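Local coordinates for protein cysteine hydrolase (Staphylococcus aureus, PDB 6KUA) that probably hydrolyses nicotinamide to nicotinate and ammonia, as a cysteine hydrolase of the isochorismatase family, at residues A[32-37]-A[155-160]; A[133-138]-A[161-166]. One frame throughout, in Å; residues are numbered along the deposited sequence.

In the fold
The two contacts lie at the strand 151-160 side of the parallel sheet, their centres about 14 Å apart. Along the chain the segments alternate: 32-37, 133-138, 155-160, then 161-166, so the last two follow one another directly. Interaction 1 joins helix 32-44 to strand 151-160, whereas interaction 2 ties the loop before helix 137-147 to the loop leading into helix 164-176. They meet where A160 O lies 3.0 Å from T134 N, a probable hydrogen bond, and where V159 packs on T134 and V138. Strand 151-160 is thus held both to a helix and to the loop that starts helix 137-147, whose C137 is probably the family nucleophile.

Interaction 1 of 2, residues A[32-37]-A[155-160]; sequences EDFIVS and PAEGVA
F34, on helix 32-44, rests its ring against the bend at P155, E157 and G158, packing a helix onto strand 151-160, at one edge of the parallel sheet within this chain, in the alpha/beta isochorismatase fold. The bend interrupts strand 151-160: P155 O accepts from G158 N, so the chain turns tightly and presents one side to the helix. P155 comes first. Its ring crosses that of F34 at a slant, with CG 3.6 Å from F34 CE1 and CB close to F34 CZ; a rigid, apolar proline suits this buried place, where it also leans on V130 of the neighbouring strand. The next residue, A156, points away from helix 32-44 and touches L171 of helix 164-176. E157 then lies over one face of the F34 ring. Its CB makes a CH-pi contact 3.8 Å from the ring centroid and 18° off the normal, displaced toward the rim. Its backbone comes closer still, E157 O lying 3.5 Å from F34 CB. Beyond CG the chain runs on extended at about a right angle to F34, taking the carboxylate past the ring with the two planes 46° apart. The glutamate, exposed as a residue, thus covers the aromatic surface with its aliphatic part, and its OE2 passes 3.9 Å from F34 CD2. F34 is brought to this spot by its first torsion, which sets CG anti to the backbone N (chi1 -175°) and swings the ring from the helix toward the bend. At G158 the backbone itself is the contact surface: with no side chain intervening, its CA approaches F34 CD1 to 3.4 Å. G158 is also bonded through its backbone to G131 of strand 126-132. The buried I35, whose branched side chain also touches V130, adds a looser touch, its CD1 lying 4.0 Å from G158 O.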
ATOM      1  N   GLU A  32     -23.100   5.829 -22.065  1.00 32.42           N
ATOM      2  CA  GLU A  32     -24.011   4.887 -21.420  1.00 34.11           C
ATOM      3  C   GLU A  32     -24.194   3.615 -22.245  1.00 36.53           C
ATOM      4  O   GLU A  32     -24.073   2.495 -21.729  1.00 35.73           O
ATOM      5  CB  GLU A  32     -25.353   5.598 -21.177  1.00 38.02           C
ATOM      6  CG  GLU A  32     -26.470   4.757 -20.573  1.00 40.89           C
ATOM      7  CD  GLU A  32     -27.773   5.546 -20.429  1.00 48.19           C
ATOM      8  OE1 GLU A  32     -28.545   5.287 -19.474  1.00 45.84           O
ATOM      9  OE2 GLU A  32     -28.019   6.441 -21.268  1.00 48.39           O
ATOM     10  N   ASP A  33     -24.467   3.763 -23.540  1.00 35.45           N
ATOM     11  CA  ASP A  33     -24.712   2.587 -24.369  1.00 36.24           C
ATOM     12  C   ASP A  33     -23.479   1.693 -24.443  1.00 36.96           C
ATOM     13  O   ASP A  33     -23.600   0.462 -24.442  1.00 32.82           O
ATOM     14  CB  ASP A  33     -25.143   3.012 -25.776  1.00 36.75           C
ATOM     15  CG  ASP A  33     -26.638   3.291 -25.881  1.00 45.88           C
ATOM     16  OD1 ASP A  33     -27.335   3.337 -24.837  1.00 46.95           O
ATOM     17  OD2 ASP A  33     -27.111   3.476 -27.028  1.00 51.16           O
ATOM     18  N   PHE A  34     -22.283   2.290 -24.506  1.00 32.24           N
ATOM     19  CA  PHE A  34     -21.066   1.489 -24.602  1.00 30.81           C
ATOM     20  C   PHE A  34     -20.781   0.746 -23.300  1.00 26.57           C
ATOM     21  O   PHE A  34     -20.345  -0.410 -23.317  1.00 27.87           O
ATOM     22  CB  PHE A  34     -19.886   2.380 -24.977  1.00 33.07           C
ATOM     23  CG  PHE A  34     -18.607   1.628 -25.207  1.00 30.24           C
ATOM     24  CD1 PHE A  34     -17.717   1.404 -24.162  1.00 28.96           C
ATOM     25  CD2 PHE A  34     -18.295   1.149 -26.467  1.00 32.60           C
ATOM     26  CE1 PHE A  34     -16.531   0.718 -24.374  1.00 27.63           C
ATOM     27  CE2 PHE A  34     -17.113   0.459 -26.691  1.00 34.36           C
ATOM     28  CZ  PHE A  34     -16.231   0.243 -25.641  1.00 31.92           C
ATOM     29  N   ILE A  35     -21.012   1.394 -22.166  1.00 28.74           N
ATOM     30  CA  ILE A  35     -20.778   0.741 -20.882  1.00 30.08           C
ATOM     31  C   ILE A  35     -21.733  -0.436 -20.696  1.00 31.26           C
ATOM     32  O   ILE A  35     -21.319  -1.528 -20.278  1.00 29.31           O
ATOM     33  CB  ILE A  35     -20.894   1.775 -19.747  1.00 24.39           C
ATOM     34  CG1 ILE A  35     -19.752   2.798 -19.838  1.00 25.12           C
ATOM     35  CG2 ILE A  35     -20.861   1.103 -18.401  1.00 25.32           C
ATOM     36  CD1 ILE A  35     -19.747   3.782 -18.686  1.00 30.31           C
ATOM     37  N   VAL A  36     -23.017  -0.236 -21.021  1.00 32.88           N
ATOM     38  CA  VAL A  36     -24.014  -1.302 -20.930  1.00 30.82           C
ATOM     39  C   VAL A  36     -23.573  -2.502 -21.749  1.00 31.84           C
ATOM     40  O   VAL A  36     -23.673  -3.655 -21.305  1.00 31.86           O
ATOM     41  CB  VAL A  36     -25.397  -0.778 -21.384  1.00 31.22           C
ATOM     42  CG1 VAL A  36     -26.380  -1.913 -21.579  1.00 27.87           C
ATOM     43  CG2 VAL A  36     -25.941   0.242 -20.392  1.00 29.57           C
ATOM     44  N   SER A  37     -23.040  -2.258 -22.942  1.00 30.64           N
ATOM     45  CA  SER A  37     -22.589  -3.373 -23.751  1.00 28.65           C
ATOM     46  C   SER A  37     -21.285  -3.981 -23.244  1.00 33.00           C
ATOM     47  O   SER A  37     -21.028  -5.158 -23.517  1.00 28.02           O
ATOM     48  CB  SER A  37     -22.458  -2.938 -25.214  1.00 34.94           C
ATOM     49  OG  SER A  37     -21.165  -2.449 -25.499  1.00 41.97           O
ATOM     50  N   PRO A 155     -11.002   1.879 -23.287  1.00 27.59           N
ATOM     51  CA  PRO A 155     -11.578   2.213 -24.597  1.00 26.69           C
ATOM     52  C   PRO A 155     -12.058   3.651 -24.601  1.00 27.32           C
ATOM     53  O   PRO A 155     -12.771   4.080 -23.695  1.00 25.84           O
ATOM     54  CB  PRO A 155     -12.745   1.226 -24.737  1.00 27.01           C
ATOM     55  CG  PRO A 155     -13.113   0.886 -23.338  1.00 29.77           C
ATOM     56  CD  PRO A 155     -11.804   0.879 -22.565  1.00 25.28           C
ATOM     57  N   ALA A 156     -11.653   4.402 -25.625  1.00 26.96           N
ATOM     58  CA  ALA A 156     -12.004   5.816 -25.665  1.00 28.43           C
ATOM     59  C   ALA A 156     -13.511   6.030 -25.731  1.00 28.71           C
ATOM     60  O   ALA A 156     -13.996   7.088 -25.320  1.00 28.83           O
ATOM     61  CB  ALA A 156     -11.319   6.488 -26.855  1.00 32.74           C
ATOM     62  N   GLU A 157     -14.260   5.050 -26.238  1.00 28.03           N
ATOM     63  CA  GLU A 157     -15.718   5.116 -26.259  1.00 33.53           C
ATOM     64  C   GLU A 157     -16.342   4.848 -24.895  1.00 31.24           C
ATOM     65  O   GLU A 157     -17.560   5.004 -24.747  1.00 29.47           O
ATOM     66  CB  GLU A 157     -16.267   4.096 -27.265  1.00 35.64           C
ATOM     67  CG  GLU A 157     -16.598   4.634 -28.649  1.00 40.47           C
ATOM     68  CD  GLU A 157     -17.707   3.811 -29.333  1.00 54.32           C
ATOM     69  OE1 GLU A 157     -18.903   4.208 -29.251  1.00 49.94           O
ATOM     70  OE2 GLU A 157     -17.378   2.760 -29.939  1.00 57.50           O
ATOM     71  N   GLY A 158     -15.548   4.424 -23.908  1.00 26.44           N
ATOM     72  CA  GLY A 158     -16.078   4.005 -22.629  1.00 24.52           C
ATOM     73  C   GLY A 158     -15.783   4.950 -21.484  1.00 25.70           C
ATOM     74  O   GLY A 158     -16.159   4.667 -20.340  1.00 26.64           O
ATOM     75  N   VAL A 159     -15.137   6.083 -21.771  1.00 24.05           N
ATOM     76  CA  VAL A 159     -14.782   7.066 -20.755  1.00 21.02           C
ATOM     77  C   VAL A 159     -15.127   8.464 -21.266  1.00 22.64           C
ATOM     78  O   VAL A 159     -15.221   8.698 -22.471  1.00 27.44           O
ATOM     79  CB  VAL A 159     -13.283   6.976 -20.375  1.00 23.43           C
ATOM     80  CG1 VAL A 159     -12.997   5.676 -19.602  1.00 24.05           C
ATOM     81  CG2 VAL A 159     -12.409   7.051 -21.633  1.00 21.00           C
ATOM     82  N   ALA A 160     -15.314   9.402 -20.330  1.00 25.74           N
ATOM     83  CA  ALA A 160     -15.627  10.783 -20.685  1.00 26.11           C
ATOM     84  C   ALA A 160     -15.158  11.743 -19.601  1.00 28.09           C
ATOM     85  O   ALA A 160     -15.051  11.383 -18.428  1.00 26.09           O
ATOM     86  CB  ALA A 160     -17.126  10.982 -20.912  1.00 28.78           C
TER

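Interaction 2 of 2, residues A[133-138]-A[161-166]; sequences CTDICV and SFNQKG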
ATOM      1  N   CYS A 133     -14.289  10.616 -14.357  1.00 23.02           N
ATOM      2  CA  CYS A 133     -13.840  11.323 -15.551  1.00 24.43           C
ATOM      3  C   CYS A 133     -12.517  10.754 -16.014  1.00 26.09           C
ATOM      4  O   CYS A 133     -11.744  10.253 -15.194  1.00 22.56           O
ATOM      5  CB  CYS A 133     -13.659  12.821 -15.294  1.00 27.14           C
ATOM      6  SG  CYS A 133     -15.117  13.667 -14.781  1.00 40.45           S
ATOM      7  N   THR A 134     -12.271  10.849 -17.325  1.00 22.84           N
ATOM      8  CA  THR A 134     -11.071  10.277 -17.930  1.00 23.08           C
ATOM      9  C   THR A 134      -9.809  10.712 -17.200  1.00 21.38           C
ATOM     10  O   THR A 134      -8.924   9.897 -16.933  1.00 19.40           O
ATOM     11  CB  THR A 134     -10.988  10.694 -19.398  1.00 22.25           C
ATOM     12  OG1 THR A 134     -12.309  10.751 -19.937  1.00 27.16           O
ATOM     13  CG2 THR A 134     -10.151   9.717 -20.199  1.00 20.39           C
ATOM     14  N   ASP A 135      -9.697  12.000 -16.894  1.00 20.63           N
ATOM     15  CA  ASP A 135      -8.460  12.546 -16.356  1.00 22.61           C
ATOM     16  C   ASP A 135      -8.510  12.742 -14.842  1.00 22.82           C
ATOM     17  O   ASP A 135      -7.638  13.427 -14.293  1.00 23.84           O
ATOM     18  CB  ASP A 135      -8.112  13.871 -17.061  1.00 19.34           C
ATOM     19  CG  ASP A 135      -9.210  14.928 -16.892  1.00 28.94           C
ATOM     20  OD1 ASP A 135     -10.406  14.564 -16.931  1.00 29.80           O
ATOM     21  OD2 ASP A 135      -8.889  16.117 -16.707  1.00 29.75           O
ATOM     22  N   ILE A 136      -9.498  12.160 -14.150  1.00 21.54           N
ATOM     23  CA  ILE A 136      -9.493  12.172 -12.684  1.00 21.01           C
ATOM     24  C   ILE A 136      -9.601  10.736 -12.158  1.00 21.33           C
ATOM     25  O   ILE A 136      -8.585  10.055 -11.998  1.00 16.67           O
ATOM     26  CB  ILE A 136     -10.602  13.087 -12.120  1.00 19.89           C
ATOM     27  CG1 ILE A 136     -10.593  14.422 -12.878  1.00 23.79           C
ATOM     28  CG2 ILE A 136     -10.398  13.341 -10.621  1.00 22.16           C
ATOM     29  CD1 ILE A 136     -11.582  15.438 -12.409  1.00 25.46           C
ATOM     30  N   CYS A 137     -10.823  10.260 -11.870  1.00 21.00           N
ATOM     31  CA  CYS A 137     -10.977   8.944 -11.241  1.00 19.74           C
ATOM     32  C   CYS A 137     -10.472   7.815 -12.131  1.00 20.00           C
ATOM     33  O   CYS A 137      -9.848   6.863 -11.642  1.00 23.13           O
ATOM     34  CB  CYS A 137     -12.439   8.706 -10.872  1.00 24.34           C
ATOM     35  SG  CYS A 137     -12.948   9.798  -9.543  1.00 34.32           S
ATOM     36  N   VAL A 138     -10.763   7.881 -13.428  1.00 17.59           N
ATOM     37  CA  VAL A 138     -10.241   6.883 -14.356  1.00 15.45           C
ATOM     38  C   VAL A 138      -8.715   6.915 -14.365  1.00 17.27           C
ATOM     39  O   VAL A 138      -8.047   5.875 -14.259  1.00 19.48           O
ATOM     40  CB  VAL A 138     -10.823   7.131 -15.754  1.00 19.88           C
ATOM     41  CG1 VAL A 138     -10.180   6.209 -16.760  1.00 17.39           C
ATOM     42  CG2 VAL A 138     -12.362   6.985 -15.719  1.00 20.97           C
ATOM     43  N   SER A 161     -14.926  12.995 -20.002  1.00 28.55           N
ATOM     44  CA  SER A 161     -14.631  14.062 -19.053  1.00 33.36           C
ATOM     45  C   SER A 161     -15.353  15.343 -19.458  1.00 36.41           C
ATOM     46  O   SER A 161     -15.715  15.539 -20.619  1.00 36.03           O
ATOM     47  CB  SER A 161     -13.122  14.335 -18.959  1.00 29.56           C
ATOM     48  OG  SER A 161     -12.861  15.307 -17.962  1.00 38.46           O
ATOM     49  N   PHE A 162     -15.545  16.236 -18.479  1.00 40.21           N
ATOM     50  CA  PHE A 162     -16.023  17.579 -18.797  1.00 43.58           C
ATOM     51  C   PHE A 162     -14.955  18.412 -19.488  1.00 46.42           C
ATOM     52  O   PHE A 162     -15.279  19.434 -20.103  1.00 50.16           O
ATOM     53  CB  PHE A 162     -16.502  18.297 -17.528  1.00 49.51           C
ATOM     54  CG  PHE A 162     -15.464  18.363 -16.424  1.00 54.09           C
ATOM     55  CD1 PHE A 162     -14.510  19.383 -16.400  1.00 53.79           C
ATOM     56  CD2 PHE A 162     -15.456  17.418 -15.402  1.00 52.90           C
ATOM     57  CE1 PHE A 162     -13.558  19.448 -15.389  1.00 53.83           C
ATOM     58  CE2 PHE A 162     -14.509  17.479 -14.383  1.00 53.91           C
ATOM     59  CZ  PHE A 162     -13.558  18.496 -14.379  1.00 56.74           C
ATOM     60  N   ASN A 163     -13.699  17.991 -19.406  1.00 44.32           N
ATOM     61  CA  ASN A 163     -12.553  18.733 -19.914  1.00 45.72           C
ATOM     62  C   ASN A 163     -12.037  18.011 -21.154  1.00 41.59           C
ATOM     63  O   ASN A 163     -11.425  16.943 -21.043  1.00 38.95           O
ATOM     64  CB  ASN A 163     -11.487  18.833 -18.824  1.00 43.52           C
ATOM     65  CG  ASN A 163     -10.237  19.550 -19.278  1.00 46.38           C
ATOM     66  OD1 ASN A 163     -10.138  20.003 -20.421  1.00 43.84           O
ATOM     67  ND2 ASN A 163      -9.267  19.662 -18.371  1.00 42.72           N
ATOM     68  N   GLN A 164     -12.265  18.603 -22.327  1.00 42.70           N
ATOM     69  CA  GLN A 164     -11.875  17.951 -23.576  1.00 41.39           C
ATOM     70  C   GLN A 164     -10.361  17.779 -23.680  1.00 40.08           C
ATOM     71  O   GLN A 164      -9.877  16.726 -24.111  1.00 39.82           O
ATOM     72  CB  GLN A 164     -12.400  18.753 -24.767  1.00 46.49           C
ATOM     73  CG  GLN A 164     -13.052  17.900 -25.821  1.00 45.37           C
ATOM     74  CD  GLN A 164     -12.119  16.831 -26.337  1.00 55.32           C
ATOM     75  OE1 GLN A 164     -10.966  17.116 -26.672  1.00 61.64           O
ATOM     76  NE2 GLN A 164     -12.603  15.593 -26.405  1.00 53.26           N
ATOM     77  N   LYS A 165      -9.602  18.811 -23.309  1.00 40.75           N
ATOM     78  CA  LYS A 165      -8.145  18.718 -23.311  1.00 39.56           C
ATOM     79  C   LYS A 165      -7.662  17.615 -22.377  1.00 31.73           C
ATOM     80  O   LYS A 165      -6.734  16.871 -22.714  1.00 30.15           O
ATOM     81  CB  LYS A 165      -7.534  20.059 -22.887  1.00 40.38           C
ATOM     82  CG  LYS A 165      -7.615  21.150 -23.939  1.00 45.30           C
ATOM     83  CD  LYS A 165      -7.407  22.526 -23.329  1.00 48.24           C
ATOM     84  CE  LYS A 165      -7.874  22.623 -21.865  1.00 51.82           C
ATOM     85  NZ  LYS A 165      -9.335  22.331 -21.654  1.00 53.71           N
ATOM     86  N   GLY A 166      -8.268  17.510 -21.193  1.00 31.16           N
ATOM     87  CA  GLY A 166      -7.868  16.478 -20.254  1.00 28.08           C
ATOM     88  C   GLY A 166      -8.231  15.091 -20.741  1.00 30.18           C
ATOM     89  O   GLY A 166      -7.460  14.134 -20.569  1.00 26.31           O
TER
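D135 and S161 carry this contact through a hydrogen bond, S161 OG giving its proton to D135 OD1 at 2.8 Å. The hydroxyl meets the carboxylate on its syn side, 25° out of the plane. D135 is buried, and its other oxygen, OD2, accepts from NE1 of W169 of the second subunit, so both oxygens have a donor, which should hold the carboxylate's rotation. D135 OD2 also lies 3.7 Å from G166 CA, an approach that suits a glycine, since a side chain there would collide with the carboxylate.

With chi1 at -176° the S161 hydroxyl points away from its own N, beside the carbonyl carbon, where it both donates to D135 and accepts from N163 N. The latter bond, 3.2 Å from N163 N to S161 OG and nearly straight (171°), closes an ST turn ahead of helix 164-176. F162 extends the contact: its CD2 lies 3.8 Å from C133 SG, a Cys sulfur-aromatic contact oblique to the ring. Its CE2 lies 4.1 Å from I136 CD1, also an oblique approach.

The loop from C133 to I136 is a type I beta turn after a cis peptide. That peptide and turn, leading to a cysteine at the start of helix 137-147, are as in isochorismatase-family active sites, where this cysteine, here C137, touching D10, is probably the nucleophile.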